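Local coordinates for exoglucanase A (Cellulomonas fimi, PDB 7CBD), which hydrolyses beta-1,4-glucosidic linkages of cellulose with inversion of anomeric configuration through this catalytic domain, releasing cellobiose from non-reducing chain ends, at residues Ile93-Gly98 with Asn107-Ala112; Asp232-Thr237 with Thr296-Trp301; Arg327-Gly332 with Asn399-Gly404; Gly332-Pro337 with Asp386-Pro391; Gly372-Ile377 with Pro407-Ala412. All blocks are in the same frame, centred on the assembly; numbering follows the deposited sequence.

Contact 1: Ile93-Gly98 with Asn107-Ala112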
# COMPACT_ATOMS: atom_id res chain seq x y z
N ILE A 93 -0.30 10.34 2.82
CA ILE A 93 0.66 11.43 2.89
C ILE A 93 1.92 10.93 2.18
O ILE A 93 2.53 9.95 2.61
CB ILE A 93 0.96 11.77 4.36
CG1 ILE A 93 -0.34 12.04 5.13
CG2 ILE A 93 1.94 12.92 4.49
CD1 ILE A 93 -1.15 13.20 4.58
N TYR A 94 2.28 11.55 1.05
CA TYR A 94 3.27 10.96 0.16
C TYR A 94 3.95 12.02 -0.69
O TYR A 94 3.75 12.08 -1.91
CB TYR A 94 2.60 9.91 -0.75
CG TYR A 94 3.53 9.04 -1.58
CD1 TYR A 94 4.67 8.46 -1.04
CD2 TYR A 94 3.23 8.76 -2.91
CE1 TYR A 94 5.51 7.64 -1.80
CE2 TYR A 94 4.05 7.95 -3.67
CZ TYR A 94 5.18 7.39 -3.12
OH TYR A 94 5.98 6.58 -3.90
N ASP A 95 4.77 12.87 -0.06
CA ASP A 95 5.48 13.88 -0.84
C ASP A 95 6.80 14.30 -0.21
O ASP A 95 7.23 15.45 -0.40
CB ASP A 95 4.60 15.10 -1.11
CG ASP A 95 5.00 15.85 -2.37
OD1 ASP A 95 5.72 15.29 -3.23
OD2 ASP A 95 4.56 17.02 -2.49
N LEU A 96 7.49 13.40 0.50
CA LEU A 96 8.71 13.80 1.19
C LEU A 96 9.75 14.35 0.22
O LEU A 96 9.83 13.91 -0.94
CB LEU A 96 9.36 12.62 1.91
CG LEU A 96 8.79 12.31 3.29
CD1 LEU A 96 9.25 10.94 3.73
CD2 LEU A 96 9.17 13.36 4.31
N PRO A 97 10.58 15.29 0.66
CA PRO A 97 11.76 15.65 -0.13
C PRO A 97 12.59 14.40 -0.40
O PRO A 97 12.77 13.56 0.49
CB PRO A 97 12.51 16.64 0.78
CG PRO A 97 11.46 17.15 1.72
CD PRO A 97 10.54 16.00 1.96
N GLY A 98 13.08 14.27 -1.63
CA GLY A 98 13.85 13.10 -2.00
C GLY A 98 13.05 11.81 -1.99
O GLY A 98 13.61 10.73 -1.76
N ASN A 107 11.90 10.61 -8.57
CA ASN A 107 10.46 10.36 -8.57
C ASN A 107 9.68 11.41 -7.78
O ASN A 107 8.52 11.67 -8.11
CB ASN A 107 10.17 8.96 -8.03
CG ASN A 107 8.75 8.53 -8.29
OD1 ASN A 107 8.01 8.18 -7.37
ND2 ASN A 107 8.35 8.53 -9.56
N GLY A 108 10.27 12.00 -6.75
CA GLY A 108 9.56 12.97 -5.93
C GLY A 108 9.71 14.39 -6.47
O GLY A 108 10.79 14.78 -6.91
N GLU A 109 8.61 15.14 -6.42
CA GLU A 109 8.63 16.51 -6.93
C GLU A 109 9.47 17.46 -6.06
O GLU A 109 9.91 18.50 -6.56
CB GLU A 109 7.22 17.06 -7.08
CG GLU A 109 6.51 17.30 -5.76
CD GLU A 109 5.09 17.81 -5.92
OE1 GLU A 109 4.62 17.95 -7.07
OE2 GLU A 109 4.45 18.07 -4.88
N LEU A 110 9.69 17.14 -4.79
CA LEU A 110 10.47 18.01 -3.93
C LEU A 110 11.89 17.48 -3.80
O LEU A 110 12.06 16.31 -3.44
CB LEU A 110 9.84 18.10 -2.54
CG LEU A 110 8.43 18.70 -2.48
CD1 LEU A 110 7.91 18.72 -1.05
CD2 LEU A 110 8.41 20.10 -3.11
N PRO A 111 12.91 18.28 -4.08
CA PRO A 111 14.28 17.79 -3.96
C PRO A 111 14.67 17.60 -2.50
O PRO A 111 14.10 18.20 -1.59
CB PRO A 111 15.14 18.91 -4.57
CG PRO A 111 14.22 19.81 -5.25
CD PRO A 111 12.85 19.64 -4.65
N ALA A 112 15.68 16.76 -2.30
CA ALA A 112 16.26 16.50 -0.99
C ALA A 112 17.21 17.65 -0.63
O ALA A 112 18.43 17.53 -0.68
CB ALA A 112 16.99 15.17 -0.98
O HOH W 1 5.39 6.43 -6.88
O HOH W 2 8.57 14.86 -3.27
O HOH W 3 6.21 13.92 -5.80
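Asp95 and Glu109 bring their carboxylates together between the two segments. The side chains cross at about a right angle, and the carboxylate planes are 54° apart. Asp95 OD2 lies 2.6 Å from Glu109 OE2. At that distance one of the two acids is probably protonated. Glu109 OE2 also accepts from the backbone N of Ile57. Asp95 holds CG anti to the backbone N (chi1 -154°), which swings its carboxylate across to residues 107-112. One water donates to Asp95 OD1 and accepts from Glu109 N, 2.8 Å away. Another lies by Asp95 OD1 and Leu96 O and accepts from Leu110 N. A leucine in place of Asp95 would probably leave Glu109 OE2 without its acid partner and the water on Glu109 N without its acceptor OD1.

The contact folds back the loop between strand 87-93 and helix 114-132 of the family 6 barrel, a variant of the TIM barrel. Tyr94 in this loop comes within about 5 Å, side chain to side chain, of Asp149, the predicted proton donor.

Leu110 points its CB toward residues 93-98. Its CD1 reaches 3.4 Å from Asp95 O, and Tyr120 of helix 114-132 also touches the side chain. Gly98 N donates to Leu110 O over 2.9 Å, at 163°. Pro97 CA makes a CA-H...O contact with the same oxygen. Pro97 CB rests 3.3 Å from Pro111 O.

Contact 2: Asp232-Thr237 with Thr296-Trp301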
# COMPACT_ATOMS: atom_id res chain seq x y z
N ASP A 232 2.58 -3.49 3.06
CA ASP A 232 2.21 -3.91 1.72
C ASP A 232 1.61 -2.79 0.89
O ASP A 232 1.01 -3.07 -0.16
CB ASP A 232 1.25 -5.12 1.73
CG ASP A 232 1.61 -6.21 0.74
OD1 ASP A 232 2.72 -6.20 0.15
OD2 ASP A 232 0.77 -7.13 0.59
N VAL A 233 1.74 -1.52 1.31
CA VAL A 233 1.08 -0.49 0.51
C VAL A 233 1.67 -0.42 -0.89
O VAL A 233 2.90 -0.39 -1.09
CB VAL A 233 0.78 0.86 1.20
CG1 VAL A 233 1.04 0.89 2.70
CG2 VAL A 233 1.25 2.03 0.41
N ALA A 234 0.79 -0.47 -1.86
CA ALA A 234 1.12 -0.47 -3.28
C ALA A 234 1.97 -1.65 -3.70
O ALA A 234 2.51 -1.65 -4.80
CB ALA A 234 1.76 0.85 -3.73
N ASN A 235 2.09 -2.68 -2.86
CA ASN A 235 2.84 -3.88 -3.19
C ASN A 235 1.88 -5.05 -3.35
O ASN A 235 0.65 -4.90 -3.32
CB ASN A 235 3.94 -4.14 -2.15
CG ASN A 235 5.16 -4.84 -2.76
OD1 ASN A 235 5.16 -6.06 -2.96
ND2 ASN A 235 6.19 -4.07 -3.09
N THR A 236 2.45 -6.23 -3.56
CA THR A 236 1.69 -7.42 -3.91
C THR A 236 2.04 -8.64 -3.07
O THR A 236 1.50 -9.71 -3.34
CB THR A 236 1.85 -7.76 -5.40
OG1 THR A 236 3.24 -7.98 -5.69
CG2 THR A 236 1.34 -6.62 -6.27
N THR A 237 2.89 -8.51 -2.07
CA THR A 237 3.27 -9.67 -1.29
C THR A 237 2.02 -10.28 -0.66
O THR A 237 1.20 -9.55 -0.09
CB THR A 237 4.27 -9.25 -0.22
OG1 THR A 237 5.42 -8.70 -0.88
CG2 THR A 237 4.68 -10.43 0.64
N THR A 296 -4.42 -4.79 1.12
CA THR A 296 -4.79 -6.02 0.41
C THR A 296 -5.29 -5.74 -1.00
O THR A 296 -5.89 -6.62 -1.64
CB THR A 296 -5.84 -6.79 1.22
OG1 THR A 296 -6.96 -5.93 1.48
CG2 THR A 296 -5.27 -7.27 2.54
N SER A 297 -5.01 -4.55 -1.53
CA SER A 297 -5.55 -4.14 -2.82
C SER A 297 -5.13 -5.07 -3.96
O SER A 297 -5.92 -5.31 -4.88
CB SER A 297 -5.13 -2.71 -3.13
OG SER A 297 -3.72 -2.53 -3.00
N ARG A 298 -3.88 -5.55 -3.94
CA ARG A 298 -3.35 -6.24 -5.11
C ARG A 298 -2.50 -7.45 -4.74
O ARG A 298 -1.61 -7.84 -5.51
CB ARG A 298 -2.57 -5.28 -6.02
CG ARG A 298 -3.41 -4.10 -6.50
CD ARG A 298 -2.66 -3.20 -7.47
NE ARG A 298 -1.46 -2.66 -6.84
CZ ARG A 298 -0.59 -1.85 -7.45
NH1 ARG A 298 -0.78 -1.49 -8.72
NH2 ARG A 298 0.48 -1.41 -6.79
N ASN A 299 -2.77 -8.08 -3.59
CA ASN A 299 -1.93 -9.17 -3.09
C ASN A 299 -2.63 -10.52 -3.09
O ASN A 299 -2.19 -11.44 -2.40
CB ASN A 299 -1.34 -8.84 -1.71
CG ASN A 299 -2.39 -8.76 -0.61
OD1 ASN A 299 -3.58 -8.97 -0.85
ND2 ASN A 299 -1.95 -8.46 0.60
N GLY A 300 -3.71 -10.67 -3.86
CA GLY A 300 -4.48 -11.92 -3.83
C GLY A 300 -3.81 -13.09 -4.52
O GLY A 300 -3.93 -14.23 -4.07
N TRP A 301 -3.12 -12.84 -5.64
CA TRP A 301 -2.47 -13.90 -6.41
C TRP A 301 -3.40 -15.08 -6.69
O TRP A 301 -3.10 -16.24 -6.40
CB TRP A 301 -1.16 -14.35 -5.74
CG TRP A 301 -0.13 -13.29 -5.80
CD1 TRP A 301 0.32 -12.50 -4.78
CD2 TRP A 301 0.57 -12.85 -6.98
NE1 TRP A 301 1.26 -11.61 -5.24
CE2 TRP A 301 1.43 -11.80 -6.58
CE3 TRP A 301 0.55 -13.24 -8.32
CZ2 TRP A 301 2.27 -11.14 -7.49
CZ3 TRP A 301 1.38 -12.59 -9.22
CH2 TRP A 301 2.22 -11.55 -8.80
O HOH W 4 -1.05 -2.78 -4.02
O HOH W 5 -1.76 -5.41 -1.94
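Asn299 reaches from the loop after strand 291-295 to Asp232, in the loop after strand 228-231. These strands are parallel neighbours in the family 6 barrel, and both loops leave their C-terminal ends. Asp232 to Asn235 form a type II beta turn.

The Asn299 amide and the Asp232 carboxylate are turned 45° against each other. Asn299 ND2 donates to Asp232 OD2 over 3.0 Å and meets the oxygen nearly end-on, close to the line of its C-O bond. The chi1 of Asn299 (67°) sets CG between the backbone N and the carbonyl carbon, which brings the amide to that acid. Trp301 presents the edge of its indole. Its NE1 donates to Thr236 O at 2.7 Å, with the oxygen 16° out of the ring plane. Thr236 lies obliquely to this ring and places CG2 3.3 Å from Arg298 O.

The Arg298 chain bends at chi3 and brings its guanidinium edge to the turn. Its stronger partner is the predicted active-site residue Asp371, in a salt bridge through NH2. The same NH2 makes a weak bond to Ala234 O. Arg298 NE donates to a water 2.9 Å away, and that water donates to Asn235 O and Ser297 OG.

Contact 3: Arg327-Gly332 with Asn399-Gly404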
# COMPACT_ATOMS: atom_id res chain seq x y z
N ARG A 327 3.62 -15.04 -7.66
CA ARG A 327 4.19 -15.51 -8.92
C ARG A 327 5.23 -14.56 -9.51
O ARG A 327 5.63 -14.72 -10.66
CB ARG A 327 3.09 -15.79 -9.96
CG ARG A 327 1.98 -16.74 -9.50
CD ARG A 327 2.50 -18.04 -8.91
NE ARG A 327 3.38 -18.74 -9.84
CZ ARG A 327 4.13 -19.80 -9.52
NH1 ARG A 327 4.91 -20.35 -10.43
NH2 ARG A 327 4.10 -20.30 -8.29
N ARG A 328 5.67 -13.56 -8.75
CA ARG A 328 6.65 -12.62 -9.27
C ARG A 328 7.98 -13.31 -9.55
O ARG A 328 8.29 -14.39 -9.03
CB ARG A 328 6.89 -11.50 -8.26
CG ARG A 328 5.78 -10.49 -8.21
CD ARG A 328 6.11 -9.38 -7.25
NE ARG A 328 5.99 -9.84 -5.87
CZ ARG A 328 6.09 -9.04 -4.81
NH1 ARG A 328 6.38 -7.76 -4.97
NH2 ARG A 328 5.93 -9.54 -3.59
N VAL A 329 8.78 -12.66 -10.40
CA VAL A 329 10.15 -13.11 -10.64
C VAL A 329 10.97 -13.05 -9.36
O VAL A 329 11.82 -13.91 -9.10
CB VAL A 329 10.78 -12.29 -11.78
CG1 VAL A 329 12.17 -12.81 -12.12
CG2 VAL A 329 9.90 -12.29 -13.03
N HIS A 330 10.71 -12.05 -8.52
CA HIS A 330 11.51 -11.75 -7.34
C HIS A 330 10.68 -10.82 -6.48
O HIS A 330 9.89 -10.03 -6.99
CB HIS A 330 12.81 -11.06 -7.78
CG HIS A 330 13.79 -10.81 -6.67
ND1 HIS A 330 13.66 -9.76 -5.78
CD2 HIS A 330 14.94 -11.45 -6.34
CE1 HIS A 330 14.67 -9.78 -4.93
NE2 HIS A 330 15.46 -10.80 -5.25
N ARG A 331 10.84 -10.95 -5.16
CA ARG A 331 9.99 -10.22 -4.23
C ARG A 331 10.27 -8.72 -4.20
O ARG A 331 9.51 -7.98 -3.57
CB ARG A 331 10.14 -10.80 -2.82
CG ARG A 331 9.87 -12.29 -2.75
CD ARG A 331 10.00 -12.82 -1.34
NE ARG A 331 8.77 -12.59 -0.59
CZ ARG A 331 8.68 -12.51 0.74
NH1 ARG A 331 7.49 -12.38 1.30
NH2 ARG A 331 9.77 -12.58 1.50
N GLY A 332 11.35 -8.27 -4.83
CA GLY A 332 11.66 -6.86 -4.96
C GLY A 332 10.97 -6.16 -6.12
O GLY A 332 11.20 -4.97 -6.34
N ASN A 399 18.26 -9.79 -8.11
CA ASN A 399 19.23 -10.87 -8.32
C ASN A 399 19.45 -11.13 -9.81
O ASN A 399 19.43 -12.26 -10.28
CB ASN A 399 18.82 -12.14 -7.56
CG ASN A 399 19.93 -13.17 -7.52
OD1 ASN A 399 21.08 -12.89 -7.86
ND2 ASN A 399 19.59 -14.38 -7.10
N ASN A 400 19.62 -10.03 -10.57
CA ASN A 400 19.94 -10.10 -12.00
C ASN A 400 18.87 -10.87 -12.78
O ASN A 400 19.18 -11.81 -13.52
CB ASN A 400 21.33 -10.68 -12.25
CG ASN A 400 22.42 -9.75 -11.82
OD1 ASN A 400 22.24 -8.53 -11.79
ND2 ASN A 400 23.59 -10.31 -11.50
N GLN A 401 17.62 -10.45 -12.62
CA GLN A 401 16.49 -11.03 -13.34
C GLN A 401 15.64 -9.91 -13.92
O GLN A 401 15.67 -8.77 -13.45
CB GLN A 401 15.64 -11.91 -12.41
CG GLN A 401 16.41 -13.11 -11.86
CD GLN A 401 15.61 -13.92 -10.87
OE1 GLN A 401 15.08 -14.99 -11.21
NE2 GLN A 401 15.51 -13.43 -9.64
N LEU A 402 14.87 -10.25 -14.95
CA LEU A 402 13.93 -9.30 -15.54
C LEU A 402 12.87 -8.87 -14.52
O LEU A 402 12.49 -9.63 -13.62
CB LEU A 402 13.24 -9.92 -16.75
CG LEU A 402 14.10 -10.06 -18.00
CD1 LEU A 402 13.42 -10.95 -19.03
CD2 LEU A 402 14.44 -8.70 -18.61
N THR A 403 12.37 -7.64 -14.71
CA THR A 403 11.39 -7.08 -13.78
C THR A 403 10.08 -7.85 -13.79
O THR A 403 9.34 -7.83 -12.79
CB THR A 403 11.08 -5.64 -14.16
OG1 THR A 403 10.58 -5.61 -15.50
CG2 THR A 403 12.30 -4.73 -14.03
N GLY A 404 9.73 -8.47 -14.92
CA GLY A 404 8.38 -8.97 -15.05
C GLY A 404 7.32 -7.89 -15.01
O GLY A 404 6.16 -8.18 -14.71
O HOH W 6 7.82 -9.97 -11.30
O HOH W 7 13.87 -14.56 -7.29
O HOH W 8 12.76 -16.41 -10.18
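Val329 makes the apolar part of this contact. It slides alongside Gln401, the two side chains running in opposite directions. Its CG1, anti to the backbone N (chi1 -176°), lies 3.6 Å from Gln401 CB. The same methyl is 3.5 Å from Leu402 O. On the other branch, Val329 CG2 lies 4.2 Å from Gly404 CA.

The His330 ring meets the Gln401 amide by its edge. The ring and amide planes are almost perpendicular, at 88°, and His330 CD2 is 3.9 Å from Gln401 NE2. Both ring nitrogens have partners away from residues 399-404. ND1 accepts from Gly332 N over 2.9 Å, and NE2 is hydrogen-bonded to Glu263 OE2. This fixes the rotation of the ring.

No direct hydrogen bond joins the segments, so the polar links run through water. One water bridges Val329 N and Thr403 O. Two more sit on Val329 O: one accepts from Gln401 NE2, the other donates to Gln401 OE1. Gln401 NE2 also donates to Leu398 O.

Residues 327-332 lie in the long loop of the family 6 catalytic domain between helix 316-323 and strand 347-348. Opposite is the two-stranded antiparallel sheet of 394-395 and 401-402, with a G1 beta bulge where Asn400 and Gln401 face Ser395.

Contact 4: Gly332-Pro337 with Asp386-Pro391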
# COMPACT_ATOMS: atom_id res chain seq x y z
N GLY A 332 11.35 -8.27 -4.83
CA GLY A 332 11.66 -6.86 -4.96
C GLY A 332 10.97 -6.16 -6.12
O GLY A 332 11.20 -4.97 -6.34
N ALA A 333 10.15 -6.89 -6.88
CA ALA A 333 9.52 -6.34 -8.07
C ALA A 333 8.28 -5.55 -7.64
O ALA A 333 7.21 -6.12 -7.41
CB ALA A 333 9.18 -7.44 -9.07
N TRP A 334 8.44 -4.24 -7.52
CA TRP A 334 7.39 -3.39 -6.99
C TRP A 334 6.54 -2.72 -8.06
O TRP A 334 5.45 -2.25 -7.74
CB TRP A 334 7.96 -2.30 -6.06
CG TRP A 334 8.88 -1.34 -6.76
CD1 TRP A 334 10.24 -1.41 -6.81
CD2 TRP A 334 8.51 -0.18 -7.52
NE1 TRP A 334 10.74 -0.36 -7.55
CE2 TRP A 334 9.69 0.41 -7.99
CE3 TRP A 334 7.28 0.43 -7.83
CZ2 TRP A 334 9.70 1.57 -8.77
CZ3 TRP A 334 7.28 1.57 -8.61
CH2 TRP A 334 8.48 2.13 -9.07
N CYS A 335 7.01 -2.67 -9.31
CA CYS A 335 6.34 -1.86 -10.32
C CYS A 335 5.52 -2.72 -11.27
O CYS A 335 6.08 -3.42 -12.13
CB CYS A 335 7.32 -0.97 -11.09
SG CYS A 335 6.37 0.20 -12.08
N ASN A 336 4.20 -2.63 -11.14
CA ASN A 336 3.25 -3.31 -12.02
C ASN A 336 3.64 -4.76 -12.32
O ASN A 336 3.65 -5.16 -13.49
CB ASN A 336 3.14 -2.56 -13.35
CG ASN A 336 2.71 -1.12 -13.19
OD1 ASN A 336 1.82 -0.79 -12.40
ND2 ASN A 336 3.34 -0.23 -13.96
N PRO A 337 3.96 -5.58 -11.32
CA PRO A 337 4.35 -6.96 -11.63
C PRO A 337 3.24 -7.71 -12.35
O PRO A 337 2.07 -7.64 -11.97
CB PRO A 337 4.63 -7.58 -10.26
CG PRO A 337 3.82 -6.76 -9.31
CD PRO A 337 3.88 -5.36 -9.87
N ASP A 386 11.39 5.09 -14.57
CA ASP A 386 12.08 4.18 -13.66
C ASP A 386 12.14 2.81 -14.31
O ASP A 386 11.09 2.22 -14.60
CB ASP A 386 11.33 4.10 -12.33
CG ASP A 386 12.13 3.41 -11.23
OD1 ASP A 386 12.87 2.44 -11.50
OD2 ASP A 386 12.02 3.85 -10.07
N ARG A 387 13.35 2.30 -14.53
CA ARG A 387 13.50 1.03 -15.23
C ARG A 387 12.97 -0.15 -14.43
O ARG A 387 12.80 -1.23 -15.01
CB ARG A 387 14.95 0.82 -15.65
CG ARG A 387 15.41 1.80 -16.71
CD ARG A 387 16.55 1.26 -17.54
NE ARG A 387 16.10 0.22 -18.46
CZ ARG A 387 16.90 -0.60 -19.14
NH1 ARG A 387 16.38 -1.51 -19.94
NH2 ARG A 387 18.22 -0.51 -19.00
N MET A 388 12.65 0.01 -13.15
CA MET A 388 11.96 -1.07 -12.45
C MET A 388 10.57 -1.32 -13.02
O MET A 388 9.99 -2.38 -12.75
CB MET A 388 11.92 -0.79 -10.95
CG MET A 388 13.29 -0.93 -10.30
SD MET A 388 13.95 -2.61 -10.39
CE MET A 388 12.93 -3.44 -9.18
N CYS A 389 10.04 -0.38 -13.80
CA CYS A 389 8.76 -0.53 -14.49
C CYS A 389 8.93 -1.00 -15.92
O CYS A 389 7.94 -1.12 -16.65
CB CYS A 389 8.04 0.82 -14.49
SG CYS A 389 7.74 1.50 -12.86
N ASP A 390 10.17 -1.28 -16.33
CA ASP A 390 10.54 -1.56 -17.71
C ASP A 390 10.59 -3.06 -17.94
O ASP A 390 11.44 -3.74 -17.33
CB ASP A 390 11.92 -0.94 -17.92
CG ASP A 390 12.48 -1.11 -19.32
OD1 ASP A 390 11.89 -1.80 -20.19
OD2 ASP A 390 13.57 -0.55 -19.54
N PRO A 391 9.73 -3.62 -18.80
CA PRO A 391 9.78 -5.07 -19.05
C PRO A 391 11.09 -5.56 -19.65
O PRO A 391 11.34 -6.78 -19.64
CB PRO A 391 8.62 -5.30 -20.04
CG PRO A 391 7.73 -4.12 -19.87
CD PRO A 391 8.63 -2.97 -19.53
O HOH W 9 12.78 1.79 -8.08
O HOH W 10 9.48 -3.88 -10.44
O HOH W 11 5.20 -1.50 -15.86
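The Trp334 indole meets Asp386 by its edge. Asp386 OD2 lies close to the ring plane, 3.5 Å from Trp334 CZ2, with the carboxylate turned 75° against the ring. A water that donates to Asp386 OD2 accepts a weak bond from Trp334 NE1. One face of the indole carries Cys335 CB, 3.5 Å above the plane and offset toward the rim. Met388 and Cys389 approach obliquely. Met388 CB comes 3.6 Å from Trp334 NE1, and Cys389 SG lies 4.7 Å from the centroid of the Trp334 six-membered ring, a sulfur-aromatic contact.

That sulfur is bonded to Cys335 SG at 2.0 Å, with chi3 97°, a right-handed disulfide. Cys335 turns SG anti to its backbone N, toward the 3-10 segment 387-389. The disulfide ties two loops beside the active site of the family 6 barrel. Cys335 touches the predicted active-site residue Asp371, and Asn336 N donates to that acid.

Asp386 forms an Asx turn just before the 3-10 segment, its OD1 accepting from Met388 N over 2.9 Å. Met388 bends at chi2 and chi3, and its CE reaches 3.7 Å from Gly332 O. One water accepts from Cys335 N and donates to Met388 O, 2.8 Å away. Another joins Asn336 ND2 to Cys389 O.

Contact 5: Gly372-Ile377 with Pro407-Ala412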
# COMPACT_ATOMS: atom_id res chain seq x y z
N GLY A 372 3.65 3.20 -12.38
CA GLY A 372 4.65 3.94 -13.11
C GLY A 372 4.67 3.51 -14.55
O GLY A 372 4.22 2.41 -14.91
N ALA A 373 5.17 4.39 -15.40
CA ALA A 373 5.17 4.12 -16.83
C ALA A 373 6.27 3.13 -17.20
O ALA A 373 7.35 3.11 -16.61
CB ALA A 373 5.36 5.42 -17.62
N SER A 374 5.98 2.31 -18.22
CA SER A 374 6.87 1.23 -18.62
C SER A 374 7.87 1.64 -19.70
O SER A 374 8.76 0.85 -20.02
CB SER A 374 6.05 0.04 -19.12
OG SER A 374 5.17 0.44 -20.16
N THR A 375 7.72 2.83 -20.28
CA THR A 375 8.70 3.41 -21.20
C THR A 375 8.84 4.87 -20.83
O THR A 375 8.05 5.42 -20.05
CB THR A 375 8.26 3.32 -22.67
OG1 THR A 375 7.13 4.18 -22.87
CG2 THR A 375 7.91 1.90 -23.07
N ASP A 376 9.85 5.52 -21.40
CA ASP A 376 10.15 6.92 -21.11
C ASP A 376 9.28 7.83 -21.98
O ASP A 376 9.73 8.50 -22.91
CB ASP A 376 11.64 7.20 -21.32
CG ASP A 376 12.07 8.54 -20.75
OD1 ASP A 376 11.23 9.21 -20.11
OD2 ASP A 376 13.24 8.92 -20.97
N ILE A 377 8.00 7.87 -21.63
CA ILE A 377 7.01 8.58 -22.46
C ILE A 377 7.03 10.06 -22.11
O ILE A 377 7.09 10.41 -20.92
CB ILE A 377 5.62 7.97 -22.27
CG1 ILE A 377 4.67 8.43 -23.38
CG2 ILE A 377 5.05 8.24 -20.88
CD1 ILE A 377 4.55 7.45 -24.52
N PRO A 407 3.73 -4.54 -19.51
CA PRO A 407 4.01 -3.56 -20.56
C PRO A 407 2.84 -2.61 -20.77
O PRO A 407 1.72 -2.84 -20.30
CB PRO A 407 4.23 -4.41 -21.82
CG PRO A 407 4.47 -5.78 -21.33
CD PRO A 407 3.70 -5.91 -20.04
N ASN A 408 3.11 -1.55 -21.53
CA ASN A 408 2.10 -0.56 -21.90
C ASN A 408 1.49 0.13 -20.69
O ASN A 408 0.29 0.43 -20.65
CB ASN A 408 1.03 -1.15 -22.83
CG ASN A 408 1.60 -1.52 -24.17
OD1 ASN A 408 2.26 -0.70 -24.82
ND2 ASN A 408 1.37 -2.76 -24.61
N ALA A 409 2.33 0.40 -19.68
CA ALA A 409 1.87 1.01 -18.43
C ALA A 409 1.90 2.53 -18.53
O ALA A 409 2.91 3.09 -18.97
CB ALA A 409 2.77 0.58 -17.29
N PRO A 410 0.86 3.22 -18.09
CA PRO A 410 0.88 4.69 -18.06
C PRO A 410 1.56 5.19 -16.79
O PRO A 410 2.03 4.42 -15.96
CB PRO A 410 -0.61 5.04 -18.05
CG PRO A 410 -1.23 3.93 -17.27
CD PRO A 410 -0.43 2.68 -17.61
N LEU A 411 1.60 6.52 -16.65
CA LEU A 411 2.22 7.14 -15.48
C LEU A 411 1.52 6.70 -14.21
O LEU A 411 0.35 6.29 -14.21
CB LEU A 411 2.10 8.67 -15.57
CG LEU A 411 2.82 9.41 -16.70
CD1 LEU A 411 2.54 10.91 -16.60
CD2 LEU A 411 4.32 9.14 -16.67
N ALA A 412 2.25 6.77 -13.10
CA ALA A 412 1.69 6.42 -11.80
C ALA A 412 0.38 7.16 -11.56
O ALA A 412 0.29 8.37 -11.82
CB ALA A 412 2.69 6.76 -10.70
O HOH W 12 5.96 -1.00 -22.48
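Gly372 and Ala373 press against the backbone of residues 409-412. The contact joins two irregular loops of the family 6 barrel. One is the loop after strand 358-362, in which residues 372-377 come directly after the predicted active-site residue Asp371. The other leads to helix 417-425.

The packing is tight at Gly372. Its C lies 3.1 Å from Pro410 O, an oxygen that accepts from Ser370 OG. Ala409 points CB toward the other segment, 3.3 Å from Gly372 O. Ala373 CA makes a CA-H...O contact with Ala409 O, also at 3.3 Å. The neighbouring Ser374 N donates to that same oxygen.

Ser374 adds a side-chain bond. Its chi1 of 55° sets OG between the backbone N and the carbonyl carbon, and OG there accepts from Ala409 N over 2.9 Å, at 159°. An alanine here would probably leave Ala409 N without this acceptor and the nearby water without its link to the hydroxyl.

The outer part is looser. Leu411 sends CD2 back to 4.0 Å from Ala373 CB. Ile377, an exposed residue, approaches that methyl only to 4.4 Å, from its CG2. Beside the other end of residues 407-412 a water accepts from Asn408 N and lies 2.8 Å from Ser374 OG.

How the contacts relate
Along the chain contact 1 comes first, then contact 2, and both close before the others open. Contact 4 is nested inside the loop closed by contact 3. The two share Gly332, and their centres are about 9 Å apart. Contact 5 crosses both in sequence and lies about 10 Å from contact 4, centre to centre. Arg328 joins contact 2 to contact 3 through Asn235 and Thr237. Contact 1 touches none of the others. Its centre is about 20 Å from those of contacts 4 and 5. Contacts 1 and 2 follow parallel strands of the barrel sheet. Contacts 2, 4 and 5 each come close to Asp371, while contact 1 borders Asp149, so the loops frame the predicted catalytic acids.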